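Local structure of RsbT co-antagonist protein RsbRA (Bacillus subtilis, 2BNL) at residues Ser65-Leu70 / Phe128-Ile133. The protein regulates sigma-B activity in response to salt and heat stress as a stressosome component, stimulating the RsbT kinase toward RsbS in vitro. Numbering follows the deposited sequence.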
ATOM      1  N   SER A  65      17.260   1.120  -9.402  1.00 32.97           N
ATOM      2  CA  SER A  65      17.313   0.434 -10.644  1.00 35.43           C
ATOM      3  C   SER A  65      16.565  -0.960 -10.588  1.00 35.09           C
ATOM      4  O   SER A  65      15.779  -1.299 -11.505  1.00 34.10           O
ATOM      5  CB  SER A  65      18.763   0.404 -11.184  1.00 37.05           C
ATOM      6  OG  SER A  65      19.388  -0.833 -10.852  1.00 44.35           O
ATOM      7  N   GLN A  66      16.755  -1.687  -9.488  1.00 31.70           N
ATOM      8  CA  GLN A  66      16.132  -2.961  -9.283  1.00 31.42           C
ATOM      9  C   GLN A  66      14.589  -2.790  -9.206  1.00 31.21           C
ATOM     10  O   GLN A  66      13.816  -3.644  -9.737  1.00 30.75           O
ATOM     11  CB  GLN A  66      16.687  -3.601  -8.060  1.00 30.93           C
ATOM     12  CG  GLN A  66      18.194  -4.124  -8.174  1.00 31.98           C
ATOM     13  CD  GLN A  66      19.225  -3.027  -7.949  1.00 36.35           C
ATOM     14  OE1 GLN A  66      18.865  -1.895  -7.615  1.00 31.58           O
ATOM     15  NE2 GLN A  66      20.538  -3.386  -8.084  1.00 33.06           N
ATOM     16  N   ILE A  67      14.158  -1.750  -8.457  1.00 28.51           N
ATOM     17  CA  ILE A  67      12.781  -1.343  -8.351  1.00 31.37           C
ATOM     18  C   ILE A  67      12.158  -1.080  -9.693  1.00 31.53           C
ATOM     19  O   ILE A  67      11.037  -1.490  -9.973  1.00 29.69           O
ATOM     20  CB  ILE A  67      12.583  -0.154  -7.313  1.00 29.78           C
ATOM     21  CG1 ILE A  67      12.789  -0.734  -5.918  1.00 31.19           C
ATOM     22  CG2 ILE A  67      11.150   0.339  -7.360  1.00 32.12           C
ATOM     23  CD1 ILE A  67      12.788   0.306  -4.725  1.00 32.99           C
ATOM     24  N   SER A  68      12.847  -0.298 -10.477  1.00 32.42           N
ATOM     25  CA  SER A  68      12.325   0.146 -11.744  1.00 34.94           C
ATOM     26  C   SER A  68      12.180  -1.050 -12.701  1.00 33.25           C
ATOM     27  O   SER A  68      11.148  -1.159 -13.440  1.00 34.61           O
ATOM     28  CB  SER A  68      13.285   1.182 -12.334  1.00 34.91           C
ATOM     29  OG  SER A  68      13.161   1.243 -13.689  1.00 43.58           O
ATOM     30  N   GLU A  69      13.185  -1.901 -12.721  1.00 33.19           N
ATOM     31  CA  GLU A  69      13.120  -3.150 -13.480  1.00 34.59           C
ATOM     32  C   GLU A  69      12.002  -4.099 -13.055  1.00 33.94           C
ATOM     33  O   GLU A  69      11.327  -4.715 -13.935  1.00 30.04           O
ATOM     34  CB  GLU A  69      14.419  -3.895 -13.428  1.00 36.23           C
ATOM     35  CG  GLU A  69      14.505  -4.825 -14.641  1.00 49.84           C
ATOM     36  CD  GLU A  69      15.087  -4.207 -15.999  1.00 54.71           C
ATOM     37  OE1 GLU A  69      14.516  -3.292 -16.725  1.00 51.54           O
ATOM     38  OE2 GLU A  69      16.195  -4.736 -16.372  1.00 70.25           O
ATOM     39  N   LEU A  70      11.837  -4.285 -11.741  1.00 31.42           N
ATOM     40  CA  LEU A  70      10.767  -5.162 -11.297  1.00 31.76           C
ATOM     41  C   LEU A  70       9.392  -4.615 -11.745  1.00 31.56           C
ATOM     42  O   LEU A  70       8.517  -5.402 -12.181  1.00 29.71           O
ATOM     43  CB  LEU A  70      10.770  -5.347  -9.797  1.00 32.66           C
ATOM     44  CG  LEU A  70       9.612  -6.125  -9.136  1.00 37.36           C
ATOM     45  CD1 LEU A  70       9.588  -7.401  -9.755  1.00 41.75           C
ATOM     46  CD2 LEU A  70       9.871  -6.346  -7.704  1.00 42.05           C
ATOM     47  N   PHE A 128       5.091   0.884  -6.518  1.00 28.89           N
ATOM     48  CA  PHE A 128       3.827   1.310  -7.110  1.00 28.04           C
ATOM     49  C   PHE A 128       4.130   2.523  -8.051  1.00 28.09           C
ATOM     50  O   PHE A 128       3.595   2.639  -9.151  1.00 26.27           O
ATOM     51  CB  PHE A 128       2.784   1.700  -6.049  1.00 28.16           C
ATOM     52  CG  PHE A 128       2.426   0.634  -5.086  1.00 29.81           C
ATOM     53  CD1 PHE A 128       2.500  -0.696  -5.431  1.00 33.60           C
ATOM     54  CD2 PHE A 128       1.953   0.946  -3.874  1.00 33.78           C
ATOM     55  CE1 PHE A 128       2.167  -1.680  -4.519  1.00 34.78           C
ATOM     56  CE2 PHE A 128       1.549  -0.026  -2.966  1.00 34.90           C
ATOM     57  CZ  PHE A 128       1.720  -1.369  -3.313  1.00 33.39           C
ATOM     58  N   ASN A 129       4.947   3.472  -7.540  1.00 28.25           N
ATOM     59  CA  ASN A 129       5.272   4.667  -8.340  1.00 29.13           C
ATOM     60  C   ASN A 129       5.868   4.306  -9.692  1.00 27.82           C
ATOM     61  O   ASN A 129       5.509   4.847 -10.701  1.00 27.84           O
ATOM     62  CB  ASN A 129       6.197   5.557  -7.521  1.00 29.47           C
ATOM     63  CG  ASN A 129       6.319   6.967  -8.071  1.00 32.43           C
ATOM     64  OD1 ASN A 129       5.339   7.660  -8.310  1.00 27.65           O
ATOM     65  ND2 ASN A 129       7.553   7.395  -8.295  1.00 31.94           N
ATOM     66  N   GLN A 130       6.801   3.351  -9.694  1.00 28.06           N
ATOM     67  CA  GLN A 130       7.548   2.973 -10.959  1.00 29.14           C
ATOM     68  C   GLN A 130       6.654   2.179 -11.876  1.00 29.05           C
ATOM     69  O   GLN A 130       6.704   2.324 -13.062  1.00 29.62           O
ATOM     70  CB  GLN A 130       8.798   2.183 -10.590  1.00 29.30           C
ATOM     71  CG  GLN A 130       9.894   3.080 -10.063  1.00 30.22           C
ATOM     72  CD  GLN A 130      10.335   4.195 -11.057  1.00 33.17           C
ATOM     73  OE1 GLN A 130      10.565   3.969 -12.226  1.00 37.57           O
ATOM     74  NE2 GLN A 130      10.551   5.322 -10.532  1.00 35.66           N
ATOM     75  N   TYR A 131       5.723   1.466 -11.280  1.00 30.97           N
ATOM     76  CA  TYR A 131       4.692   0.770 -12.050  1.00 28.82           C
ATOM     77  C   TYR A 131       3.877   1.782 -12.897  1.00 30.02           C
ATOM     78  O   TYR A 131       3.673   1.646 -14.155  1.00 30.27           O
ATOM     79  CB  TYR A 131       3.774  -0.003 -11.097  1.00 30.85           C
ATOM     80  CG  TYR A 131       2.760  -0.797 -11.838  1.00 29.52           C
ATOM     81  CD1 TYR A 131       2.980  -2.167 -12.095  1.00 29.75           C
ATOM     82  CD2 TYR A 131       1.668  -0.204 -12.377  1.00 31.31           C
ATOM     83  CE1 TYR A 131       2.016  -2.926 -12.822  1.00 27.86           C
ATOM     84  CE2 TYR A 131       0.702  -0.959 -13.107  1.00 30.04           C
ATOM     85  CZ  TYR A 131       0.903  -2.312 -13.298  1.00 30.19           C
ATOM     86  OH  TYR A 131      -0.004  -2.998 -14.105  1.00 26.02           O
ATOM     87  N   SER A 132       3.351   2.793 -12.204  1.00 30.96           N
ATOM     88  CA  SER A 132       2.514   3.825 -12.818  1.00 31.95           C
ATOM     89  C   SER A 132       3.328   4.636 -13.834  1.00 32.43           C
ATOM     90  O   SER A 132       2.838   4.918 -14.923  1.00 32.30           O
ATOM     91  CB  SER A 132       1.899   4.774 -11.722  1.00 32.04           C
ATOM     92  OG  SER A 132       0.978   5.724 -12.301  1.00 34.06           O
ATOM     93  N   ILE A 133       4.553   4.985 -13.470  1.00 34.23           N
ATOM     94  CA  ILE A 133       5.465   5.772 -14.318  1.00 36.55           C
ATOM     95  C   ILE A 133       5.730   5.038 -15.562  1.00 38.15           C
ATOM     96  O   ILE A 133       5.758   5.663 -16.591  1.00 39.77           O
ATOM     97  CB  ILE A 133       6.750   6.202 -13.594  1.00 37.55           C
ATOM     98  CG1 ILE A 133       6.458   7.367 -12.687  1.00 42.63           C
ATOM     99  CG2 ILE A 133       7.879   6.521 -14.581  1.00 41.95           C
ATOM    100  CD1 ILE A 133       7.559   7.661 -11.675  1.00 47.14           C
TER
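Gln130 rests against Ile67 and Ser68 in a small helix-helix packing contact, which joins helix 64-76 to the long helix 109-135 within the N-terminal, globin-like domain of RsbRA. It illustrates how a close approach of two helices can be lined by a single bent side chain: the backbones come nearest at Ser68 and Gln130, whose CA atoms are 5.6 Å apart, and only 115 Å² of surface is buried, counting the two faces together. The aliphatic part of Gln130 does the apolar work. Its CG meets the methyl CG2 of Ile67 at 4.0 Å, the two side chains crossing at about a right angle. In Ile67 that methyl stands anti to the backbone N, while CG1 (chi1 -71°) carries the rest of the chain away from residues 128-133. The Gln130 chain then bends at chi2 (-58°), which places OE1, not NE2, on the Ser68 side, 3.9 Å from Ser68 CB. No hydrogen bond spans the two segments, and van der Waals contact carries the interface. Cutting Gln130 back to an alanine is likely to open a gap beside the Ile67 methyl and uncover the Ser68 side chain, since the CG and amide that cover them would be lost. Around this point, Gln130 also touches Ala71, further along helix 64-76, and Ile67 packs on Ile52 of helix 39-54 as well as on Glu126 and Ile127. One residue on, Tyr131 turns to Met81 and Leu84 of helix 81-100, while Phe128 meets Phe128 of the second subunit, so helix 109-135 serves both the domain interior and the dimer interface.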